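Local coordinates for FrnE protein (Deinococcus radiodurans, PDB 5CO3), which probably acts as a cytoplasmic disulfide oxidoreductase of the DsbA-like thioredoxin class, making, breaking or exchanging disulfide bonds, at residues I12-W17 with P192-G197; S51-P56 with Y178-A183; C25-R30 with L97-D102; S18-P23 with F110-L115. All coordinates share one frame; numbering follows the deposited sequence. Where two conformers were deposited one is given.

Overall arrangement
All four contacts are buried, and they differ mainly in chemistry. Contact 1 lies in the central sheet: regular backbone hydrogen bonds with apolar side chains on one face. The others join helices to loops around it. Contact 2 sets the loop after strand 45-51 against helix 173-186 through acidic groups, and Trp-17 NE1 of contact 1 reaches Asp-179 O there. Contacts 3 and 4 sit around the CxxC stretch: contact 3 packs its helix with aliphatic and aromatic groups and no hydrogen bond between the segments, contact 4 fixes the preceding turn with a histidine-carboxylate bond. Tyr-99 joins these two through Pro-23 O, and Asp-19 joins contact 4 to contact 2 through Leu-54 N.

Contact 1: I12-W17 with P192-G197; sequences IRVDIW and PFFVLG
Asp-15 and Val-195 form a hydrogen-bonded antiparallel pair, exchanging two backbone bonds: Asp-15 N to Val-195 O and Val-195 N to Asp-15 O, both 2.8 Å. Two residues on, Trp-17 N gives a bond to Phe-193 O (3.0 Å), and Phe-193 N returns one to Trp-17 O (3.1 Å). At the far end Gly-197 N binds Arg-13 O at 2.8 Å, and the positive phi of Gly-197 (61°) marks where the chain leaves the strand. The strand axes run 162° apart in direction, and Val-14/Leu-196 and Ile-16/Phe-194 alternate with the bonded pairs as non-hydrogen-bonded ones.

Two polar side-chain atoms find partners outside the pair: Asp-15 OD1 is bonded to His-50 NE2, and Trp-17 NE1 to Asp-179 O. Packing then divides between the faces. On one, Ile-16 and Phe-194 lie side by side. With CG1 anti to the carbonyl carbon (chi1 -47°), Ile-16 CG1 and CD1 lie along the CD2-CE2 side of the Phe-194 ring, CD1 3.7 Å from CE2, while Ile-16 CG2 stands over the ring face near its rim. On the other face the indole of Trp-17 slants across Val-195, with CZ3 3.9 Å from Val-195 CG2.

A cis peptide bond precedes Pro-192, matching the cis-proline of thioredoxin folds, which faces the CxxC cysteines. Helix 208-222 packs against Phe-194 and Leu-196, helix 173-186 against Trp-17, and strand 45-51 continues the sheet beyond strand 12-18.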
loop_
_atom_site.group_PDB
_atom_site.type_symbol
_atom_site.label_atom_id
_atom_site.label_comp_id
_atom_site.label_asym_id
_atom_site.label_seq_id
_atom_site.Cartn_x
_atom_site.Cartn_y
_atom_site.Cartn_z
ATOM N N ILE A 12 -18.093 -1.050 -1.496
ATOM C CA ILE A 12 -17.095 -0.760 -2.511
ATOM C C ILE A 12 -15.756 -1.326 -2.067
ATOM O O ILE A 12 -15.262 -0.976 -1.003
ATOM C CB ILE A 12 -16.944 0.747 -2.751
ATOM C CG1 ILE A 12 -18.209 1.320 -3.380
ATOM C CG2 ILE A 12 -15.747 1.028 -3.639
ATOM C CD1 ILE A 12 -18.209 2.820 -3.391
ATOM N N ARG A 13 -15.177 -2.209 -2.871
ATOM C CA ARG A 13 -13.877 -2.768 -2.546
ATOM C C ARG A 13 -12.771 -1.963 -3.210
ATOM O O ARG A 13 -12.827 -1.674 -4.403
ATOM C CB ARG A 13 -13.787 -4.236 -2.969
ATOM C CG ARG A 13 -12.377 -4.802 -2.892
ATOM C CD ARG A 13 -12.418 -6.298 -2.674
ATOM N NE ARG A 13 -11.501 -7.018 -3.553
ATOM C CZ ARG A 13 -11.748 -7.290 -4.831
ATOM N NH1 ARG A 13 -12.876 -6.878 -5.398
ATOM N NH2 ARG A 13 -10.852 -7.951 -5.552
ATOM N N VAL A 14 -11.771 -1.589 -2.425
ATOM C CA VAL A 14 -10.584 -0.954 -2.969
ATOM C C VAL A 14 -9.395 -1.842 -2.683
ATOM O O VAL A 14 -9.053 -2.065 -1.523
ATOM C CB VAL A 14 -10.341 0.437 -2.372
ATOM C CG1 VAL A 14 -9.085 1.058 -2.954
ATOM C CG2 VAL A 14 -11.561 1.340 -2.628
ATOM N N ASP A 15 -8.784 -2.358 -3.745
ATOM C CA ASP A 15 -7.558 -3.145 -3.629
ATOM C C ASP A 15 -6.345 -2.292 -3.929
ATOM O O ASP A 15 -6.274 -1.658 -4.981
ATOM C CB ASP A 15 -7.611 -4.339 -4.582
ATOM C CG ASP A 15 -8.694 -5.300 -4.217
ATOM O OD1 ASP A 15 -8.483 -6.058 -3.250
ATOM O OD2 ASP A 15 -9.770 -5.276 -4.864
ATOM N N ILE A 16 -5.386 -2.262 -3.008
ATOM C CA ILE A 16 -4.217 -1.420 -3.205
ATOM C C ILE A 16 -2.938 -2.233 -3.140
ATOM O O ILE A 16 -2.635 -2.865 -2.122
ATOM C CB ILE A 16 -4.143 -0.284 -2.172
ATOM C CG1 ILE A 16 -5.502 0.413 -2.044
ATOM C CG2 ILE A 16 -3.067 0.720 -2.570
ATOM C CD1 ILE A 16 -5.526 1.489 -0.989
ATOM N N TRP A 17 -2.188 -2.211 -4.234
ATOM C CA TRP A 17 -0.857 -2.816 -4.242
ATOM C C TRP A 17 0.173 -1.765 -3.859
ATOM O O TRP A 17 0.131 -0.626 -4.324
ATOM C CB TRP A 17 -0.544 -3.423 -5.607
ATOM C CG TRP A 17 -1.059 -4.831 -5.755
ATOM C CD1 TRP A 17 -0.366 -5.985 -5.529
ATOM C CD2 TRP A 17 -2.378 -5.226 -6.149
ATOM N NE1 TRP A 17 -1.167 -7.076 -5.763
ATOM C CE2 TRP A 17 -2.408 -6.638 -6.150
ATOM C CE3 TRP A 17 -3.533 -4.526 -6.507
ATOM C CZ2 TRP A 17 -3.552 -7.360 -6.488
ATOM C CZ3 TRP A 17 -4.668 -5.247 -6.852
ATOM C CH2 TRP A 17 -4.667 -6.649 -6.837
ATOM N N PRO A 192 2.139 3.162 -5.837
ATOM C CA PRO A 192 0.911 2.445 -5.491
ATOM C C PRO A 192 0.011 2.235 -6.697
ATOM O O PRO A 192 0.052 3.007 -7.657
ATOM C CB PRO A 192 0.254 3.371 -4.472
ATOM C CG PRO A 192 0.708 4.724 -4.856
ATOM C CD PRO A 192 2.121 4.545 -5.340
ATOM N N PHE A 193 -0.781 1.175 -6.653
ATOM C CA PHE A 193 -1.759 0.928 -7.695
ATOM C C PHE A 193 -3.101 0.624 -7.047
ATOM O O PHE A 193 -3.206 -0.282 -6.226
ATOM C CB PHE A 193 -1.317 -0.223 -8.608
ATOM C CG PHE A 193 -2.074 -0.287 -9.903
ATOM C CD1 PHE A 193 -3.321 -0.872 -9.959
ATOM C CD2 PHE A 193 -1.537 0.252 -11.062
ATOM C CE1 PHE A 193 -4.028 -0.930 -11.154
ATOM C CE2 PHE A 193 -2.231 0.201 -12.255
ATOM C CZ PHE A 193 -3.476 -0.394 -12.303
ATOM N N PHE A 194 -4.124 1.386 -7.435
ATOM C CA PHE A 194 -5.464 1.222 -6.885
ATOM C C PHE A 194 -6.401 0.486 -7.833
ATOM O O PHE A 194 -6.433 0.757 -9.036
ATOM C CB PHE A 194 -6.086 2.583 -6.559
ATOM C CG PHE A 194 -5.283 3.419 -5.615
ATOM C CD1 PHE A 194 -4.203 4.162 -6.069
ATOM C CD2 PHE A 194 -5.621 3.489 -4.276
ATOM C CE1 PHE A 194 -3.474 4.950 -5.211
ATOM C CE2 PHE A 194 -4.901 4.277 -3.409
ATOM C CZ PHE A 194 -3.819 5.017 -3.876
ATOM N N VAL A 195 -7.167 -0.451 -7.288
ATOM C CA VAL A 195 -8.231 -1.093 -8.041
ATOM C C VAL A 195 -9.529 -0.869 -7.281
ATOM O O VAL A 195 -9.635 -1.213 -6.100
ATOM C CB VAL A 195 -7.977 -2.594 -8.249
ATOM C CG1 VAL A 195 -9.161 -3.230 -8.952
ATOM C CG2 VAL A 195 -6.705 -2.802 -9.046
ATOM N N LEU A 196 -10.501 -0.257 -7.947
ATOM C CA LEU A 196 -11.765 0.063 -7.308
ATOM C C LEU A 196 -12.914 -0.742 -7.924
ATOM O O LEU A 196 -13.082 -0.799 -9.152
ATOM C CB LEU A 196 -12.042 1.568 -7.400
ATOM C CG LEU A 196 -11.087 2.538 -6.695
ATOM C CD1 LEU A 196 -9.909 2.955 -7.579
ATOM C CD2 LEU A 196 -11.850 3.763 -6.227
ATOM N N GLY A 197 -13.685 -1.404 -7.065
ATOM C CA GLY A 197 -14.825 -2.190 -7.509
ATOM C C GLY A 197 -14.457 -3.335 -8.438
ATOM O O GLY A 197 -15.299 -3.840 -9.185
#

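Contact 2: S51-P56 with Y178-A183; sequences SFELDP and YDEAQA
Glu-180 reaches from helix 173-186 to Ser-51, the end of strand 45-51 in the thioredoxin-type sheet, and to Glu-53 in the loop that follows. Its CB lies 4.3 Å from Ser-51 O, its CG closes to 3.5 Å of the same oxygen, and the chain then runs extended, bringing CD 3.4 Å from Glu-53 OE2. At the tip OE1 is salt-bridged to Arg-177 NH1, while OE2 stands 2.6 Å from Glu-53 OE2, with the two carboxylate planes turned 41° apart. Glu-53 crosses obliquely, its CG 3.2 Å from Glu-180 OE2.

The strand end is held by a backbone-to-carboxylate bond: Ser-51 N donates to Asp-179 OD2 at 2.9 Å, nearly straight (171°), although from well above the carboxylate plane (58°). Asp-179 OD1 is engaged by His-50 ND1, so both oxygens of this carboxylate are held. Ala-183 CB meets the edge of the Phe-52 ring, 3.8 Å from CD2.

Ser-51 O is buried without any polar partner in the model. Two oxygens as close as those of Glu-53 and Glu-180 suit two full charges poorly: one acid probably carries a proton, and Arg-177, salt-bridged to both, would offset the remaining charge.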
loop_
_atom_site.group_PDB
_atom_site.type_symbol
_atom_site.label_atom_id
_atom_site.label_comp_id
_atom_site.label_asym_id
_atom_site.label_seq_id
_atom_site.Cartn_x
_atom_site.Cartn_y
_atom_site.Cartn_z
ATOM N N SER A 51 0.421 -7.128 -1.307
ATOM C CA SER A 51 1.877 -7.062 -1.301
ATOM C C SER A 51 2.447 -6.804 -2.682
ATOM O O SER A 51 2.002 -7.380 -3.676
ATOM C CB SER A 51 2.465 -8.356 -0.741
ATOM O OG SER A 51 1.878 -8.688 0.500
ATOM N N PHE A 52 3.448 -5.936 -2.725
ATOM C CA PHE A 52 4.208 -5.683 -3.933
ATOM C C PHE A 52 5.639 -5.417 -3.493
ATOM O O PHE A 52 5.862 -4.695 -2.517
ATOM C CB PHE A 52 3.642 -4.497 -4.708
ATOM C CG PHE A 52 4.213 -4.338 -6.090
ATOM C CD1 PHE A 52 5.437 -3.717 -6.280
ATOM C CD2 PHE A 52 3.511 -4.780 -7.202
ATOM C CE1 PHE A 52 5.956 -3.556 -7.547
ATOM C CE2 PHE A 52 4.025 -4.617 -8.471
ATOM C CZ PHE A 52 5.256 -4.009 -8.641
ATOM N N GLU A 53 6.591 -6.034 -4.185
ATOM C CA GLU A 53 8.002 -5.800 -3.921
ATOM C C GLU A 53 8.652 -5.174 -5.136
ATOM O O GLU A 53 8.661 -5.773 -6.211
ATOM C CB GLU A 53 8.717 -7.107 -3.558
ATOM C CG GLU A 53 8.618 -7.466 -2.084
ATOM C CD GLU A 53 9.253 -8.811 -1.764
ATOM O OE1 GLU A 53 10.456 -8.863 -1.418
ATOM O OE2 GLU A 53 8.539 -9.831 -1.868
ATOM N N LEU A 54 9.185 -3.965 -4.966
ATOM C CA LEU A 54 9.947 -3.323 -6.029
ATOM C C LEU A 54 11.076 -4.224 -6.492
ATOM O O LEU A 54 11.366 -4.304 -7.678
ATOM C CB LEU A 54 10.521 -1.991 -5.565
ATOM C CG LEU A 54 9.510 -0.936 -5.131
ATOM C CD1 LEU A 54 10.253 0.303 -4.667
ATOM C CD2 LEU A 54 8.556 -0.629 -6.278
ATOM N N ASP A 55 11.712 -4.902 -5.544
ATOM C CA ASP A 55 12.840 -5.771 -5.850
ATOM C C ASP A 55 12.820 -7.006 -4.958
ATOM O O ASP A 55 13.439 -7.022 -3.893
ATOM C CB ASP A 55 14.158 -5.009 -5.681
ATOM C CG ASP A 55 15.381 -5.831 -6.083
ATOM O OD1 ASP A 55 15.242 -6.916 -6.701
ATOM O OD2 ASP A 55 16.498 -5.364 -5.782
ATOM N N PRO A 56 12.101 -8.046 -5.394
ATOM C CA PRO A 56 11.951 -9.295 -4.641
ATOM C C PRO A 56 13.297 -9.981 -4.401
ATOM O O PRO A 56 13.454 -10.705 -3.426
ATOM C CB PRO A 56 11.058 -10.154 -5.547
ATOM C CG PRO A 56 10.440 -9.204 -6.520
ATOM C CD PRO A 56 11.434 -8.107 -6.705
ATOM N N TYR A 178 1.579 -14.706 -3.815
ATOM C CA TYR A 178 0.355 -14.757 -4.605
ATOM C C TYR A 178 -0.115 -13.348 -4.935
ATOM O O TYR A 178 -0.562 -13.077 -6.050
ATOM C CB TYR A 178 -0.738 -15.536 -3.870
ATOM C CG TYR A 178 -0.553 -17.041 -3.952
ATOM C CD1 TYR A 178 0.448 -17.597 -4.744
ATOM C CD2 TYR A 178 -1.385 -17.904 -3.250
ATOM C CE1 TYR A 178 0.617 -18.965 -4.828
ATOM C CE2 TYR A 178 -1.221 -19.280 -3.329
ATOM C CZ TYR A 178 -0.216 -19.801 -4.118
ATOM O OH TYR A 178 -0.041 -21.165 -4.200
ATOM N N ASP A 179 -0.000 -12.456 -3.957
ATOM C CA ASP A 179 -0.285 -11.033 -4.152
ATOM C C ASP A 179 0.531 -10.435 -5.288
ATOM O O ASP A 179 0.014 -9.709 -6.136
ATOM C CB ASP A 179 0.008 -10.252 -2.871
ATOM C CG ASP A 179 -1.224 -9.992 -2.051
ATOM O OD1 ASP A 179 -2.345 -10.168 -2.580
ATOM O OD2 ASP A 179 -1.070 -9.587 -0.878
ATOM N N GLU A 180 1.820 -10.738 -5.288
ATOM C CA GLU A 180 2.733 -10.196 -6.279
ATOM C C GLU A 180 2.481 -10.778 -7.664
ATOM O O GLU A 180 2.574 -10.075 -8.674
ATOM C CB GLU A 180 4.172 -10.447 -5.833
ATOM C CG GLU A 180 4.482 -9.745 -4.522
ATOM C CD GLU A 180 5.780 -10.183 -3.871
ATOM O OE1 GLU A 180 6.329 -11.243 -4.229
ATOM O OE2 GLU A 180 6.246 -9.457 -2.983
ATOM N N ALA A 181 2.175 -12.071 -7.706
ATOM C CA ALA A 181 1.807 -12.724 -8.951
ATOM C C ALA A 181 0.549 -12.079 -9.526
ATOM O O ALA A 181 0.459 -11.829 -10.727
ATOM C CB ALA A 181 1.601 -14.213 -8.726
ATOM N N GLN A 182 -0.414 -11.787 -8.661
ATOM C CA GLN A 182 -1.659 -11.190 -9.118
ATOM C C GLN A 182 -1.407 -9.814 -9.737
ATOM O O GLN A 182 -1.990 -9.480 -10.775
ATOM C CB GLN A 182 -2.666 -11.087 -7.975
ATOM C CG GLN A 182 -4.058 -10.709 -8.450
ATOM C CD GLN A 182 -5.081 -10.678 -7.335
ATOM O OE1 GLN A 182 -4.739 -10.789 -6.157
ATOM N NE2 GLN A 182 -6.352 -10.530 -7.703
ATOM N N ALA A 183 -0.523 -9.030 -9.121
ATOM C CA ALA A 183 -0.144 -7.727 -9.672
ATOM C C ALA A 183 0.481 -7.908 -11.051
ATOM O O ALA A 183 0.132 -7.206 -12.004
ATOM C CB ALA A 183 0.822 -6.999 -8.740
#

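Contact 3: C25-R30 with L97-D102; sequences CYIGKR and LEYHFD
On helix 23-38, which begins at the CxxC stretch as in thioredoxin-type folds, Tyr-26 turns its ring face to Leu-97 of the loop after helix 78-93. CD2 of Leu-97 stands over the ring centre, 3.5 Å from the centroid and only 14° off the normal, a CH-pi contact. In the conformer given, one of two, the guanidinium face of Arg-30 meets the same methyl, CZ 3.4 Å from it, roughly at right angles to the tyrosine's approach. A bend at chi2 (-69°) folds this less certain head back over the leucine.

With CG of Tyr-26 opposite its backbone N (chi1 -151°), the ring crosses Leu-97 and Tyr-99 obliquely, and its CD2 comes to the edge of the Tyr-99 ring, 3.9 Å from CE1. Tyr-26 OH holds Glu-130 OE2 of helix 125-137; in its given conformer Arg-30 joins it there through NH2 and binds Glu-95 O through NH1. Putting a serine at Tyr-26 would probably leave Leu-97 CD2 without its aromatic face, open a gap beside Tyr-99 and deprive Glu-130 of one partner.

Tyr-99 OH, bonded to Pro-23 O, also presses on the helix, 3.1 Å from Tyr-26 CB and 3.7 Å from Ile-27 CG1.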
loop_
_atom_site.group_PDB
_atom_site.type_symbol
_atom_site.label_atom_id
_atom_site.label_comp_id
_atom_site.label_asym_id
_atom_site.label_seq_id
_atom_site.Cartn_x
_atom_site.Cartn_y
_atom_site.Cartn_z
ATOM N N CYS A 25 4.132 5.335 -2.107
ATOM C CA CYS A 25 3.039 4.576 -1.511
ATOM C C CYS A 25 2.529 5.218 -0.226
ATOM O O CYS A 25 1.337 5.156 0.067
ATOM C CB CYS A 25 3.477 3.128 -1.260
ATOM S SG CYS A 25 3.560 2.164 -2.772
ATOM N N TYR A 26 3.423 5.811 0.561
ATOM C CA TYR A 26 2.992 6.481 1.776
ATOM C C TYR A 26 2.212 7.745 1.385
ATOM O O TYR A 26 1.125 8.002 1.906
ATOM C CB TYR A 26 4.190 6.818 2.657
ATOM C CG TYR A 26 3.914 6.863 4.135
ATOM C CD1 TYR A 26 2.611 6.802 4.648
ATOM C CD2 TYR A 26 4.972 6.950 5.036
ATOM C CE1 TYR A 26 2.379 6.853 6.019
ATOM C CE2 TYR A 26 4.750 6.998 6.393
ATOM C CZ TYR A 26 3.472 6.950 6.882
ATOM O OH TYR A 26 3.273 7.000 8.237
ATOM N N ILE A 27 2.775 8.511 0.453
ATOM C CA ILE A 27 2.085 9.676 -0.110
ATOM C C ILE A 27 0.703 9.290 -0.646
ATOM O O ILE A 27 -0.296 9.969 -0.365
ATOM C CB ILE A 27 2.921 10.327 -1.223
ATOM C CG1 ILE A 27 4.101 11.072 -0.591
ATOM C CG2 ILE A 27 2.056 11.285 -2.093
ATOM C CD1 ILE A 27 5.284 11.340 -1.539
ATOM N N GLY A 28 0.645 8.182 -1.387
ATOM C CA GLY A 28 -0.609 7.718 -1.957
ATOM C C GLY A 28 -1.614 7.271 -0.915
ATOM O O GLY A 28 -2.833 7.416 -1.093
ATOM N N LYS A 29 -1.106 6.703 0.177
ATOM C CA LYS A 29 -1.973 6.284 1.265
ATOM C C LYS A 29 -2.642 7.510 1.887
ATOM O O LYS A 29 -3.848 7.489 2.172
ATOM C CB LYS A 29 -1.187 5.497 2.316
ATOM C CG LYS A 29 -2.020 4.935 3.479
ATOM C CD LYS A 29 -1.144 4.076 4.414
ATOM C CE LYS A 29 -1.975 3.242 5.375
ATOM N NZ LYS A 29 -2.672 4.082 6.394
ATOM N N ARG A 30 -1.871 8.574 2.084
ATOM C CA ARG A 30 -2.438 9.814 2.628
ATOM C C ARG A 30 -3.456 10.434 1.670
ATOM O O ARG A 30 -4.536 10.883 2.087
ATOM C CB ARG A 30 -1.336 10.828 2.949
ATOM C CG ARG A 30 -0.530 10.493 4.219
ATOM C CD ARG A 30 -1.390 10.656 5.477
ATOM N NE ARG A 30 -0.812 9.911 6.592
ATOM C CZ ARG A 30 0.020 10.427 7.494
ATOM N NH1 ARG A 30 0.358 11.705 7.439
ATOM N NH2 ARG A 30 0.515 9.662 8.459
ATOM N N LEU A 97 3.743 14.083 6.287
ATOM C CA LEU A 97 4.773 13.065 6.456
ATOM C C LEU A 97 6.148 13.711 6.535
ATOM O O LEU A 97 6.513 14.491 5.661
ATOM C CB LEU A 97 4.754 12.060 5.297
ATOM C CG LEU A 97 3.435 11.326 5.046
ATOM C CD1 LEU A 97 3.471 10.611 3.705
ATOM C CD2 LEU A 97 3.147 10.333 6.182
ATOM N N GLU A 98 6.912 13.376 7.566
ATOM C CA GLU A 98 8.260 13.912 7.691
ATOM C C GLU A 98 9.259 12.808 7.391
ATOM O O GLU A 98 9.592 11.999 8.257
ATOM C CB GLU A 98 8.487 14.494 9.082
ATOM C CG GLU A 98 9.797 15.250 9.228
ATOM C CD GLU A 98 9.758 16.226 10.377
ATOM O OE1 GLU A 98 10.010 15.803 11.521
ATOM O OE2 GLU A 98 9.464 17.413 10.136
ATOM N N TYR A 99 9.708 12.768 6.143
ATOM C CA TYR A 99 10.655 11.740 5.700
ATOM C C TYR A 99 12.080 12.017 6.168
ATOM O O TYR A 99 12.495 13.176 6.332
ATOM C CB TYR A 99 10.642 11.632 4.182
ATOM C CG TYR A 99 9.421 10.954 3.569
ATOM C CD1 TYR A 99 8.426 10.368 4.356
ATOM C CD2 TYR A 99 9.278 10.907 2.187
ATOM C CE1 TYR A 99 7.323 9.743 3.762
ATOM C CE2 TYR A 99 8.204 10.284 1.590
ATOM C CZ TYR A 99 7.222 9.704 2.383
ATOM O OH TYR A 99 6.162 9.086 1.765
ATOM N N HIS A 100 12.832 10.943 6.383
ATOM C CA HIS A 100 14.263 11.059 6.647
ATOM C C HIS A 100 15.019 10.039 5.803
ATOM O O HIS A 100 15.393 8.955 6.269
ATOM C CB HIS A 100 14.538 10.894 8.142
ATOM C CG HIS A 100 13.903 11.961 8.982
ATOM N ND1 HIS A 100 14.341 13.268 8.981
ATOM C CD2 HIS A 100 12.851 11.920 9.834
ATOM C CE1 HIS A 100 13.594 13.984 9.803
ATOM N NE2 HIS A 100 12.681 13.191 10.332
ATOM N N PHE A 101 15.222 10.390 4.542
ATOM C CA PHE A 101 15.796 9.462 3.593
ATOM C C PHE A 101 17.260 9.153 3.935
ATOM O O PHE A 101 17.746 8.069 3.641
ATOM C CB PHE A 101 15.694 10.009 2.182
ATOM C CG PHE A 101 14.309 9.950 1.593
ATOM C CD1 PHE A 101 13.457 8.886 1.866
ATOM C CD2 PHE A 101 13.869 10.959 0.749
ATOM C CE1 PHE A 101 12.189 8.824 1.305
ATOM C CE2 PHE A 101 12.597 10.915 0.190
ATOM C CZ PHE A 101 11.762 9.844 0.452
ATOM N N ASP A 102 17.943 10.106 4.568
ATOM C CA ASP A 102 19.341 9.916 4.981
ATOM C C ASP A 102 19.484 8.778 5.996
ATOM O O ASP A 102 20.590 8.268 6.201
ATOM C CB ASP A 102 19.889 11.204 5.583
ATOM C CG ASP A 102 18.989 11.742 6.681
ATOM O OD1 ASP A 102 17.824 12.066 6.378
ATOM O OD2 ASP A 102 19.424 11.824 7.842
#

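Contact 4: S18-P23 with F110-L115; sequences SDIACP and FLAHQL
His-113 and Asp-19 meet because their first torsions bring both groups together between helix 110-121 and the turn: His-113 CG lies opposite its carbonyl carbon (chi1 -78°), Asp-19 CG opposite its backbone N (chi1 -163°). NE2 of the histidine then donates to Asp-19 OD1 at 2.8 Å (160°), close to the ring plane but from above the carboxylate plane. OD1 is bonded as well to Thr-109 OG1, and OD2 to Leu-54 N, so the carboxylate is fixed in rotation.

The imidazole has further neighbours. Its CE1 lies 3.2 Å from Ser-18 O at the ring edge, and ND1 is bonded to a glycerol, probably from the crystallisation liquor. In the conformer given, CD1 of Ile-20 sits over the ring centre, 3.9 Å from the centroid, beside Ala-112 CB; both contacts rest on one of two conformers and are less certain. A leucine in place of His-113 would probably leave Asp-19 OD1 without this donor and the carboxylate freer to turn.

A type I turn, with Cys-22 N bonded to Asp-19 O at 3.1 Å, ends at Cys-22, and helix 23-38 follows with Cys-25 near its start. The two cysteines, unpaired here but disulfide-linked in another structure of this protein, are consistent with a thioredoxin-type CxxC site.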
loop_
_atom_site.group_PDB
_atom_site.type_symbol
_atom_site.label_atom_id
_atom_site.label_comp_id
_atom_site.label_asym_id
_atom_site.label_seq_id
_atom_site.Cartn_x
_atom_site.Cartn_y
_atom_site.Cartn_z
ATOM N N SER A 18 1.105 -2.151 -2.995
ATOM C CA SER A 18 1.997 -1.179 -2.405
ATOM C C SER A 18 3.256 -1.888 -1.913
ATOM O O SER A 18 3.194 -3.065 -1.567
ATOM C CB SER A 18 1.297 -0.467 -1.256
ATOM O OG SER A 18 2.154 0.457 -0.638
ATOM N N ASP A 19 4.376 -1.171 -1.911
ATOM C CA ASP A 19 5.587 -1.642 -1.246
ATOM C C ASP A 19 5.969 -0.680 -0.138
ATOM O O ASP A 19 5.858 0.538 -0.273
ATOM C CB ASP A 19 6.761 -1.790 -2.226
ATOM C CG ASP A 19 7.894 -2.667 -1.666
ATOM O OD1 ASP A 19 7.752 -3.225 -0.551
ATOM O OD2 ASP A 19 8.914 -2.812 -2.358
ATOM N N ILE A 20 6.416 -1.265 0.967
ATOM C CA ILE A 20 6.881 -0.498 2.115
ATOM C C ILE A 20 8.074 0.367 1.724
ATOM O O ILE A 20 8.249 1.471 2.255
ATOM C CB ILE A 20 7.251 -1.439 3.284
ATOM C CG1 ILE A 20 5.984 -2.105 3.819
ATOM C CG2 ILE A 20 7.968 -0.693 4.402
ATOM C CD1 ILE A 20 6.085 -3.576 4.013
ATOM N N ALA A 21 8.862 -0.107 0.765
ATOM C CA ALA A 21 10.047 0.646 0.340
ATOM C C ALA A 21 9.756 1.793 -0.630
ATOM O O ALA A 21 10.677 2.489 -1.043
ATOM C CB ALA A 21 11.088 -0.314 -0.286
ATOM N N CYS A 22 8.487 2.028 -0.983
ATOM C CA CYS A 22 8.176 3.061 -1.970
ATOM C C CYS A 22 7.630 4.330 -1.319
ATOM O O CYS A 22 6.578 4.297 -0.695
ATOM C CB CYS A 22 7.167 2.538 -2.994
ATOM S SG CYS A 22 6.725 3.760 -4.252
ATOM N N PRO A 23 8.369 5.443 -1.412
ATOM C CA PRO A 23 7.904 6.673 -0.753
ATOM C C PRO A 23 6.585 7.155 -1.347
ATOM O O PRO A 23 5.818 7.798 -0.621
ATOM C CB PRO A 23 9.033 7.672 -1.018
ATOM C CG PRO A 23 10.257 6.781 -1.256
ATOM C CD PRO A 23 9.710 5.603 -2.011
ATOM N N PHE A 110 10.154 -8.479 2.096
ATOM C CA PHE A 110 9.329 -9.692 2.038
ATOM C C PHE A 110 8.697 -10.021 3.397
ATOM O O PHE A 110 7.476 -10.247 3.489
ATOM C CB PHE A 110 10.174 -10.875 1.538
ATOM C CG PHE A 110 9.387 -12.135 1.247
ATOM C CD1 PHE A 110 8.216 -12.095 0.505
ATOM C CD2 PHE A 110 9.864 -13.376 1.666
ATOM C CE1 PHE A 110 7.509 -13.260 0.226
ATOM C CE2 PHE A 110 9.160 -14.544 1.379
ATOM C CZ PHE A 110 7.989 -14.488 0.654
ATOM N N LEU A 111 9.517 -10.013 4.445
ATOM C CA LEU A 111 9.065 -10.349 5.792
ATOM C C LEU A 111 8.087 -9.303 6.322
ATOM O O LEU A 111 7.116 -9.645 6.997
ATOM C CB LEU A 111 10.253 -10.485 6.749
ATOM C CG LEU A 111 11.075 -11.768 6.670
ATOM C CD1 LEU A 111 12.373 -11.623 7.457
ATOM C CD2 LEU A 111 10.246 -12.952 7.174
ATOM N N ALA A 112 8.350 -8.033 6.022
ATOM C CA ALA A 112 7.449 -6.952 6.387
ATOM C C ALA A 112 6.086 -7.159 5.743
ATOM O O ALA A 112 5.062 -6.980 6.395
ATOM C CB ALA A 112 8.044 -5.627 5.969
ATOM N N HIS A 113 6.065 -7.552 4.472
ATOM C CA HIS A 113 4.792 -7.821 3.806
ATOM C C HIS A 113 4.076 -8.992 4.462
ATOM O O HIS A 113 2.848 -8.995 4.563
ATOM C CB HIS A 113 4.998 -8.079 2.311
ATOM C CG HIS A 113 5.207 -6.824 1.520
ATOM N ND1 HIS A 113 4.192 -5.920 1.278
ATOM C CD2 HIS A 113 6.309 -6.321 0.916
ATOM C CE1 HIS A 113 4.666 -4.913 0.568
ATOM N NE2 HIS A 113 5.948 -5.135 0.330
ATOM N N GLN A 114 4.843 -9.984 4.918
ATOM C CA GLN A 114 4.256 -11.104 5.644
ATOM C C GLN A 114 3.581 -10.641 6.937
ATOM O O GLN A 114 2.499 -11.123 7.296
ATOM C CB GLN A 114 5.317 -12.161 5.965
ATOM C CG GLN A 114 5.664 -13.048 4.778
ATOM C CD GLN A 114 6.762 -14.064 5.099
ATOM O OE1 GLN A 114 6.622 -14.874 6.016
ATOM N NE2 GLN A 114 7.864 -14.011 4.354
ATOM N N LEU A 115 4.229 -9.711 7.635
ATOM C CA LEU A 115 3.681 -9.176 8.879
ATOM C C LEU A 115 2.353 -8.465 8.624
ATOM O O LEU A 115 1.415 -8.552 9.421
ATOM C CB LEU A 115 4.673 -8.219 9.535
ATOM C CG LEU A 115 4.185 -7.591 10.844
ATOM C CD1 LEU A 115 3.721 -8.660 11.822
ATOM C CD2 LEU A 115 5.278 -6.719 11.462
#